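Local coordinates for Ent-copalyl diphosphate synthase (Streptomyces platensis, PDB 5BP8), which is a largely helical bacterial terpene cyclase of class II, related in fold to squalene-hopene cyclase and divided into two helical lobes, at residues A[13-18]-A[503-508]; A[20-25]-A[261-266]; A[49-54]-A[80-85]. All blocks are in the same frame, centred on the assembly; numbering follows the deposited sequence.

Contact 1 of 3, residues A[13-18]-A[503-508]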
loop_
_atom_site.group_PDB
_atom_site.type_symbol
_atom_site.label_atom_id
_atom_site.label_comp_id
_atom_site.label_asym_id
_atom_site.label_seq_id
_atom_site.Cartn_x
_atom_site.Cartn_y
_atom_site.Cartn_z
ATOM N N ALA A 13 21.817 -11.540 -4.211
ATOM C CA ALA A 13 22.433 -11.637 -2.905
ATOM C C ALA A 13 22.472 -10.283 -2.186
ATOM O O ALA A 13 22.272 -10.199 -0.984
ATOM C CB ALA A 13 23.835 -12.216 -3.031
ATOM N N ALA A 14 22.725 -9.219 -2.934
ATOM C CA ALA A 14 22.759 -7.870 -2.366
ATOM C C ALA A 14 21.360 -7.440 -1.909
ATOM O O ALA A 14 21.205 -6.815 -0.856
ATOM C CB ALA A 14 23.295 -6.871 -3.390
ATOM N N LEU A 15 20.347 -7.777 -2.695
ATOM C CA LEU A 15 18.958 -7.449 -2.323
ATOM C C LEU A 15 18.546 -8.188 -1.043
ATOM O O LEU A 15 17.947 -7.612 -0.127
ATOM C CB LEU A 15 18.003 -7.833 -3.450
ATOM C CG LEU A 15 16.562 -7.345 -3.306
ATOM C CD1 LEU A 15 16.535 -5.814 -3.311
ATOM C CD2 LEU A 15 15.736 -7.922 -4.437
ATOM N N LEU A 16 18.888 -9.477 -0.964
ATOM C CA LEU A 16 18.562 -10.261 0.231
ATOM C C LEU A 16 19.253 -9.686 1.453
ATOM O O LEU A 16 18.650 -9.544 2.527
ATOM C CB LEU A 16 18.898 -11.732 0.016
ATOM C CG LEU A 16 17.972 -12.462 -0.970
ATOM C CD1 LEU A 16 18.580 -13.792 -1.369
ATOM C CD2 LEU A 16 16.587 -12.669 -0.364
ATOM N N ALA A 17 20.513 -9.312 1.300
ATOM C CA ALA A 17 21.281 -8.785 2.404
ATOM C C ALA A 17 20.726 -7.440 2.878
ATOM O O ALA A 17 20.678 -7.169 4.082
ATOM C CB ALA A 17 22.752 -8.646 2.027
ATOM N N ALA A 18 20.336 -6.598 1.930
ATOM C CA ALA A 18 19.809 -5.285 2.278
ATOM C C ALA A 18 18.476 -5.439 3.012
ATOM O O ALA A 18 18.216 -4.709 3.963
ATOM C CB ALA A 18 19.642 -4.421 1.053
ATOM N N PRO A 503 6.120 0.475 -1.943
ATOM C CA PRO A 503 7.048 -0.418 -1.235
ATOM C C PRO A 503 8.271 -0.658 -2.127
ATOM O O PRO A 503 8.284 -1.557 -3.013
ATOM C CB PRO A 503 6.219 -1.648 -1.012
ATOM C CG PRO A 503 5.364 -1.740 -2.261
ATOM C CD PRO A 503 5.096 -0.289 -2.666
ATOM N N VAL A 504 9.283 0.170 -1.910
ATOM C CA VAL A 504 10.370 0.339 -2.869
ATOM C C VAL A 504 11.184 -0.959 -3.049
ATOM O O VAL A 504 11.556 -1.314 -4.152
ATOM C CB VAL A 504 11.289 1.517 -2.445
ATOM C CG1 VAL A 504 12.559 1.568 -3.287
ATOM C CG2 VAL A 504 10.521 2.848 -2.494
ATOM N N THR A 505 11.428 -1.670 -1.963
ATOM C CA THR A 505 12.269 -2.869 -2.040
ATOM C C THR A 505 11.480 -3.971 -2.740
ATOM O O THR A 505 12.024 -4.735 -3.545
ATOM C CB THR A 505 12.713 -3.298 -0.655
ATOM O OG1 THR A 505 13.432 -2.206 -0.037
ATOM C CG2 THR A 505 13.596 -4.542 -0.722
ATOM N N VAL A 506 10.186 -4.018 -2.456
ATOM C CA VAL A 506 9.270 -4.903 -3.189
ATOM C C VAL A 506 9.346 -4.673 -4.699
ATOM O O VAL A 506 9.421 -5.617 -5.503
ATOM C CB VAL A 506 7.830 -4.779 -2.626
ATOM C CG1 VAL A 506 6.815 -5.453 -3.538
ATOM C CG2 VAL A 506 7.744 -5.410 -1.248
ATOM N N ILE A 507 9.332 -3.414 -5.101
ATOM C CA ILE A 507 9.405 -3.096 -6.515
ATOM C C ILE A 507 10.777 -3.488 -7.104
ATOM O O ILE A 507 10.834 -4.057 -8.189
ATOM C CB ILE A 507 9.091 -1.604 -6.750
ATOM C CG1 ILE A 507 7.647 -1.296 -6.336
ATOM C CG2 ILE A 507 9.287 -1.229 -8.217
ATOM C CD1 ILE A 507 7.362 0.204 -6.221
ATOM N N ARG A 508 11.848 -3.208 -6.376
ATOM C CA ARG A 508 13.194 -3.566 -6.811
ATOM C C ARG A 508 13.288 -5.076 -7.032
ATOM O O ARG A 508 13.940 -5.529 -7.984
ATOM C CB ARG A 508 14.263 -3.082 -5.826
ATOM C CG ARG A 508 14.373 -1.556 -5.772
ATOM C CD ARG A 508 15.498 -1.030 -4.898
ATOM N NE ARG A 508 16.753 -1.031 -5.637
ATOM C CZ ARG A 508 17.804 -0.240 -5.400
ATOM N NH1 ARG A 508 17.802 0.686 -4.429
ATOM N NH2 ARG A 508 18.880 -0.375 -6.165
#

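Contact 2 of 3, residues A[20-25]-A[261-266]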
loop_
_atom_site.group_PDB
_atom_site.type_symbol
_atom_site.label_atom_id
_atom_site.label_comp_id
_atom_site.label_asym_id
_atom_site.label_seq_id
_atom_site.Cartn_x
_atom_site.Cartn_y
_atom_site.Cartn_z
ATOM N N VAL A 20 17.583 -8.094 4.839
ATOM C CA VAL A 20 17.928 -8.529 6.180
ATOM C C VAL A 20 18.290 -7.346 7.081
ATOM O O VAL A 20 17.917 -7.300 8.248
ATOM C CB VAL A 20 19.123 -9.535 6.155
ATOM C CG1 VAL A 20 19.702 -9.715 7.541
ATOM C CG2 VAL A 20 18.661 -10.863 5.596
ATOM N N ALA A 21 19.029 -6.395 6.536
ATOM C CA ALA A 21 19.543 -5.293 7.339
ATOM C C ALA A 21 18.472 -4.232 7.606
ATOM O O ALA A 21 18.734 -3.280 8.328
ATOM C CB ALA A 21 20.729 -4.660 6.644
ATOM N N ASP A 22 17.280 -4.408 7.036
ATOM C CA ASP A 22 16.191 -3.441 7.202
ATOM C C ASP A 22 14.982 -4.082 7.915
ATOM O O ASP A 22 14.102 -4.673 7.286
ATOM C CB ASP A 22 15.797 -2.859 5.845
ATOM C CG ASP A 22 14.662 -1.828 5.946
ATOM O OD1 ASP A 22 14.356 -1.383 7.081
ATOM O OD2 ASP A 22 14.100 -1.459 4.884
ATOM N N PRO A 23 14.944 -3.970 9.239
ATOM C CA PRO A 23 13.854 -4.571 9.993
ATOM C C PRO A 23 12.524 -3.810 9.871
ATOM O O PRO A 23 11.492 -4.264 10.402
ATOM C CB PRO A 23 14.369 -4.539 11.428
ATOM C CG PRO A 23 15.202 -3.309 11.483
ATOM C CD PRO A 23 15.884 -3.245 10.124
ATOM N N TRP A 24 12.540 -2.672 9.199
ATOM C CA TRP A 24 11.302 -1.909 8.975
ATOM C C TRP A 24 10.626 -2.270 7.648
ATOM O O TRP A 24 9.418 -2.176 7.521
ATOM C CB TRP A 24 11.610 -0.427 8.930
ATOM C CG TRP A 24 12.153 0.181 10.207
ATOM C CD1 TRP A 24 13.439 0.099 10.699
ATOM C CD2 TRP A 24 11.414 0.957 11.147
ATOM N NE1 TRP A 24 13.538 0.813 11.883
ATOM C CE2 TRP A 24 12.307 1.356 12.172
ATOM C CE3 TRP A 24 10.092 1.400 11.199
ATOM C CZ2 TRP A 24 11.902 2.151 13.237
ATOM C CZ3 TRP A 24 9.697 2.181 12.230
ATOM C CH2 TRP A 24 10.594 2.571 13.246
ATOM N N GLY A 25 11.421 -2.590 6.637
ATOM C CA GLY A 25 10.956 -2.575 5.267
ATOM C C GLY A 25 10.956 -1.134 4.780
ATOM O O GLY A 25 10.984 -0.197 5.595
ATOM N N TYR A 261 7.025 -8.121 7.277
ATOM C CA TYR A 261 6.615 -9.456 6.777
ATOM C C TYR A 261 6.139 -9.450 5.333
ATOM O O TYR A 261 6.506 -10.333 4.530
ATOM C CB TYR A 261 5.539 -10.033 7.669
ATOM C CG TYR A 261 5.922 -10.213 9.141
ATOM C CD1 TYR A 261 7.209 -10.627 9.517
ATOM C CD2 TYR A 261 4.979 -10.056 10.151
ATOM C CE1 TYR A 261 7.536 -10.839 10.844
ATOM C CE2 TYR A 261 5.302 -10.257 11.473
ATOM C CZ TYR A 261 6.571 -10.677 11.817
ATOM O OH TYR A 261 6.894 -10.883 13.150
ATOM N N PHE A 262 5.328 -8.455 4.972
ATOM C CA PHE A 262 4.973 -8.219 3.571
ATOM C C PHE A 262 6.236 -8.130 2.695
ATOM O O PHE A 262 6.367 -8.829 1.680
ATOM C CB PHE A 262 4.095 -6.945 3.516
ATOM C CG PHE A 262 3.963 -6.309 2.153
ATOM C CD1 PHE A 262 3.641 -7.043 1.023
ATOM C CD2 PHE A 262 4.073 -4.961 2.012
ATOM C CE1 PHE A 262 3.487 -6.424 -0.229
ATOM C CE2 PHE A 262 3.917 -4.342 0.768
ATOM C CZ PHE A 262 3.628 -5.082 -0.354
ATOM N N GLU A 263 7.183 -7.291 3.089
ATOM C CA GLU A 263 8.381 -7.123 2.262
ATOM C C GLU A 263 9.200 -8.428 2.172
ATOM O O GLU A 263 9.624 -8.828 1.070
ATOM C CB GLU A 263 9.246 -5.987 2.806
ATOM C CG GLU A 263 10.582 -5.877 2.081
ATOM C CD GLU A 263 11.305 -4.610 2.445
ATOM O OE1 GLU A 263 12.409 -4.740 2.994
ATOM O OE2 GLU A 263 10.776 -3.503 2.152
ATOM N N GLN A 264 9.400 -9.078 3.314
ATOM C CA GLN A 264 10.209 -10.318 3.338
ATOM C C GLN A 264 9.600 -11.374 2.410
ATOM O O GLN A 264 10.316 -11.952 1.587
ATOM C CB GLN A 264 10.355 -10.864 4.745
ATOM C CG GLN A 264 11.266 -10.013 5.598
ATOM C CD GLN A 264 11.377 -10.451 7.050
ATOM O OE1 GLN A 264 10.495 -11.108 7.614
ATOM N NE2 GLN A 264 12.448 -10.011 7.692
ATOM N N ALA A 265 8.287 -11.588 2.518
ATOM C CA ALA A 265 7.617 -12.608 1.694
ATOM C C ALA A 265 7.618 -12.258 0.210
ATOM O O ALA A 265 7.869 -13.109 -0.650
ATOM C CB ALA A 265 6.198 -12.801 2.170
ATOM N N TRP A 266 7.315 -10.998 -0.095
ATOM C CA TRP A 266 7.254 -10.579 -1.492
ATOM C C TRP A 266 8.648 -10.629 -2.149
ATOM O O TRP A 266 8.786 -11.101 -3.280
ATOM C CB TRP A 266 6.586 -9.198 -1.650
ATOM C CG TRP A 266 5.034 -9.234 -1.936
ATOM C CD1 TRP A 266 4.418 -8.882 -3.109
ATOM C CD2 TRP A 266 3.959 -9.652 -1.038
ATOM N NE1 TRP A 266 3.053 -9.021 -3.000
ATOM C CE2 TRP A 266 2.734 -9.491 -1.750
ATOM C CE3 TRP A 266 3.919 -10.164 0.273
ATOM C CZ2 TRP A 266 1.463 -9.789 -1.175
ATOM C CZ3 TRP A 266 2.628 -10.424 0.870
ATOM C CH2 TRP A 266 1.436 -10.250 0.137
HETATM O O HOH W 1 14.108 -2.786 2.618
HETATM O O HOH W 2 12.103 -5.902 5.732
HETATM O O HOH W 3 13.734 -7.671 6.702
#

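Contact 3 of 3, residues A[49-54]-A[80-85]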
loop_
_atom_site.group_PDB
_atom_site.type_symbol
_atom_site.label_atom_id
_atom_site.label_comp_id
_atom_site.label_asym_id
_atom_site.label_seq_id
_atom_site.Cartn_x
_atom_site.Cartn_y
_atom_site.Cartn_z
ATOM N N GLU A 49 10.531 20.667 7.548
ATOM C CA GLU A 49 10.795 19.852 6.377
ATOM C C GLU A 49 9.511 19.278 5.793
ATOM O O GLU A 49 9.388 19.119 4.554
ATOM C CB GLU A 49 11.762 18.734 6.749
ATOM C CG GLU A 49 13.198 19.210 6.901
ATOM C CD GLU A 49 13.525 19.858 8.257
ATOM O OE1 GLU A 49 12.676 20.015 9.199
ATOM O OE2 GLU A 49 14.705 20.234 8.370
ATOM N N ARG A 50 8.564 18.923 6.673
ATOM C CA ARG A 50 7.279 18.369 6.232
ATOM C C ARG A 50 6.439 19.435 5.553
ATOM O O ARG A 50 5.813 19.180 4.538
ATOM C CB ARG A 50 6.524 17.719 7.394
ATOM C CG ARG A 50 7.176 16.412 7.845
ATOM C CD ARG A 50 6.305 15.621 8.831
ATOM N NE ARG A 50 6.435 16.178 10.179
ATOM C CZ ARG A 50 7.472 15.982 11.004
ATOM N NH1 ARG A 50 7.490 16.608 12.195
ATOM N NH2 ARG A 50 8.494 15.200 10.669
ATOM N N LEU A 51 6.448 20.653 6.085
ATOM C CA LEU A 51 5.786 21.761 5.411
ATOM C C LEU A 51 6.390 22.001 4.043
ATOM O O LEU A 51 5.656 22.194 3.056
ATOM C CB LEU A 51 5.861 23.046 6.272
ATOM C CG LEU A 51 4.971 23.042 7.504
ATOM C CD1 LEU A 51 5.368 24.135 8.494
ATOM C CD2 LEU A 51 3.519 23.200 7.088
ATOM N N GLY A 52 7.726 21.926 3.956
ATOM C CA GLY A 52 8.429 22.064 2.694
ATOM C C GLY A 52 8.009 21.013 1.694
ATOM O O GLY A 52 7.790 21.312 0.519
ATOM N N TYR A 53 7.874 19.786 2.168
ATOM C CA TYR A 53 7.460 18.671 1.317
ATOM C C TYR A 53 6.089 18.902 0.752
ATOM O O TYR A 53 5.838 18.604 -0.452
ATOM C CB TYR A 53 7.551 17.386 2.124
ATOM C CG TYR A 53 7.091 16.134 1.432
ATOM C CD1 TYR A 53 7.978 15.347 0.690
ATOM C CD2 TYR A 53 5.797 15.716 1.549
ATOM C CE1 TYR A 53 7.558 14.167 0.067
ATOM C CE2 TYR A 53 5.385 14.516 0.941
ATOM C CZ TYR A 53 6.277 13.769 0.203
ATOM O OH TYR A 53 5.857 12.606 -0.421
ATOM N N LEU A 54 5.163 19.346 1.604
ATOM C CA LEU A 54 3.820 19.665 1.144
ATOM C C LEU A 54 3.863 20.745 0.059
ATOM O O LEU A 54 3.217 20.606 -0.963
ATOM C CB LEU A 54 2.908 20.106 2.285
ATOM C CG LEU A 54 2.621 19.037 3.355
ATOM C CD1 LEU A 54 1.707 19.592 4.431
ATOM C CD2 LEU A 54 2.020 17.769 2.748
ATOM N N GLU A 80 -6.131 20.516 5.228
ATOM C CA GLU A 80 -6.420 20.570 6.655
ATOM C C GLU A 80 -5.157 20.920 7.458
ATOM O O GLU A 80 -5.216 21.775 8.383
ATOM C CB GLU A 80 -7.035 19.259 7.147
ATOM C CG GLU A 80 -7.713 19.380 8.514
ATOM C CD GLU A 80 -6.757 19.361 9.684
ATOM O OE1 GLU A 80 -5.650 18.755 9.584
ATOM O OE2 GLU A 80 -7.107 19.971 10.732
ATOM N N ALA A 81 -4.025 20.300 7.108
ATOM C CA ALA A 81 -2.764 20.551 7.806
ATOM C C ALA A 81 -2.337 22.001 7.647
ATOM O O ALA A 81 -1.894 22.651 8.633
ATOM C CB ALA A 81 -1.683 19.631 7.319
ATOM N N LEU A 82 -2.461 22.534 6.436
ATOM C CA LEU A 82 -2.067 23.924 6.206
ATOM C C LEU A 82 -2.948 24.906 6.959
ATOM O O LEU A 82 -2.429 25.878 7.542
ATOM C CB LEU A 82 -2.008 24.269 4.708
ATOM C CG LEU A 82 -0.892 23.539 3.927
ATOM C CD1 LEU A 82 -1.122 23.643 2.421
ATOM C CD2 LEU A 82 0.500 24.058 4.297
ATOM N N LEU A 83 -4.256 24.655 7.001
ATOM C CA LEU A 83 -5.160 25.523 7.769
ATOM C C LEU A 83 -4.806 25.460 9.264
ATOM O O LEU A 83 -4.752 26.488 9.962
ATOM C CB LEU A 83 -6.619 25.158 7.539
ATOM C CG LEU A 83 -7.222 25.510 6.160
ATOM C CD1 LEU A 83 -8.508 24.743 5.905
ATOM C CD2 LEU A 83 -7.456 27.023 6.064
ATOM N N THR A 84 -4.574 24.250 9.763
ATOM C CA THR A 84 -4.172 24.073 11.150
ATOM C C THR A 84 -2.864 24.815 11.454
ATOM O O THR A 84 -2.790 25.540 12.463
ATOM C CB THR A 84 -4.088 22.579 11.521
ATOM O OG1 THR A 84 -5.405 22.026 11.461
ATOM C CG2 THR A 84 -3.512 22.374 12.912
ATOM N N GLU A 85 -1.857 24.668 10.595
ATOM C CA GLU A 85 -0.577 25.367 10.781
ATOM C C GLU A 85 -0.727 26.881 10.766
ATOM O O GLU A 85 -0.154 27.578 11.637
ATOM C CB GLU A 85 0.427 24.954 9.721
ATOM C CG GLU A 85 1.770 25.677 9.741
ATOM C CD GLU A 85 2.595 25.431 10.995
ATOM O OE1 GLU A 85 2.415 24.391 11.642
ATOM O OE2 GLU A 85 3.443 26.280 11.330
#

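Contact 1 of 3, residues A[13-18]-A[503-508]
L15 and T505 meet methyl to methyl. Both CB atoms point at the opposite helix, but the leucine and threonine run past one another side by side, so that one methyl of each makes the contact. Toward T505 the leucine uses one branch: L15 CD1 lies 4.1 Å from T505 CG2, whereas L15 CD2 stays more than 5 Å from that methyl. The leucine reaches this far because its CG extends away from the backbone N (chi1 -170°), carrying the isobutyl group across an interval of 8.1 Å between the CA atoms of L15 and T505.

The threonine turns its methyl, not its hydroxyl, to the leucine. Its CG2 is anti to the backbone N, while OG1 lies beside that N and keeps 5.8 Å from L15 CD1. R508, one turn further along, offers the aliphatic foot of its side chain: its CB is 4.4 Å from L15 CD1, at the margin of contact. The remainder of the arginine, deposited in two conformers, runs off toward the exposed surface. The two segments together bury a small area, 121 Å² summed over both sides.

P503 is the N-cap of helix 504-518, which places T505 in its first turn. L15 also touches A509 and L512, and so sits among T505, R508, A509 and L512 in the manner of a knob in a hole. Helix 260-274 completes the setting: L271 packs on L15 and L16, L268 adds to L16, and E263 touches T505, leaving helices 7-20 and 504-518 both resting on it.

Contact 2 of 3, residues A[20-25]-A[261-266]
E263 presses its carboxylate against the backbone of G25, and this is the tight part of the contact: E263 OE2 is 3.3 Å from G25 CA. The glutamate gets there as an extended chain, its CG anti to the backbone N (chi1 173°), projecting from helix 260-274 to the loop. OE2 accepts a hydrogen bond from the backbone N of L26, next along that loop, which holds the carboxylate in place. G25 has a positive phi of 79° and no side chain to stand in the way.

On the other, looser side the two segments are joined through ordered waters. The carboxylate planes of D22 and E263 are turned 67° from each other, and D22 OD2 comes no nearer to E263 OE1 than 4.1 Å. One water lies between them, donating to D22 OD2 and to E263 OE1, each at 2.6 Å. A salt bridge from R248 to D22 OD2 probably eases the closeness of two acidic groups. Another water accepts from Q264 NE2 at 2.8 Å and lies within bonding range of D22 O, extending the wet seam along the helix.

R248 also bonds to G25 O, so one arginine grips the loop at two points. Within the loop, D22 OD1 accepts a hydrogen bond from the backbone N of W24 at 3.1 Å, approached from above the carboxylate plane. This is an Asx turn, here shaping the link between helices 7-20 and 31-40 where it passes beside helix 260-274.

Contact 3 of 3, residues A[49-54]-A[80-85]
The E85 carboxylate has L51 over one of its faces: L51 CD1 sits almost directly above E85 CD, 4.0 Å away. At OE1 the company is polar. This oxygen accepts a hydrogen bond from H47 NE2 and forms a salt bridge with R88, so the acid is fixed there, while OE2 lies against the leucine methyl. The glutamate bends at its second torsion (chi2 64°), which swings the carboxylate over the leucine, whose side chain runs nearly perpendicular to it. The second branch of L51 touches the stem beneath, with L51 CD2 4.0 Å from E85 CG.

Helices 47-57 and 72-86 follow one another in the chain and run in broadly opposed directions, consistent with the alpha-helical barrel domains of class II terpene cyclases. The N-to-C directions of the two segments make 132°, and their axes approach to 11.6 Å, a spacing bridged by side chains of leucine length. L82 reaches over to meet L51 with one methyl of each in contact, L82 CD2 being 4.2 Å from L51 CD2. A turn further along helix 47-57, L54 CD1 stands at the outer limit of packing, 4.5 Å from A81 CB. Other elements close in around this apolar seam: V38 of helix 31-40 touches L51, L101 of helix 98-116 touches both L82 and E85, and W64 packs on L82 while its NE1 bonds to L54 O.

Contacts 1 and 2 form one neighbourhood, their centres 8 Å apart. E263 joins them: its OE2 lies 3.4 Å from T505 CB, so a carboxylate held by the loop of contact 2 also packs on the helix of contact 1. V506 CG2 adds to this, 4.0 Å from W266 CB. F262 and W266 touch D309, part of a D-x-D-D sequence characteristic of class II terpene cyclases, so helix 260-274 probably borders the active site. Contact 3 belongs to the other lobe, its centre about 30 Å from that of contact 2, consistent with a domain inserted after the first helix of the chain.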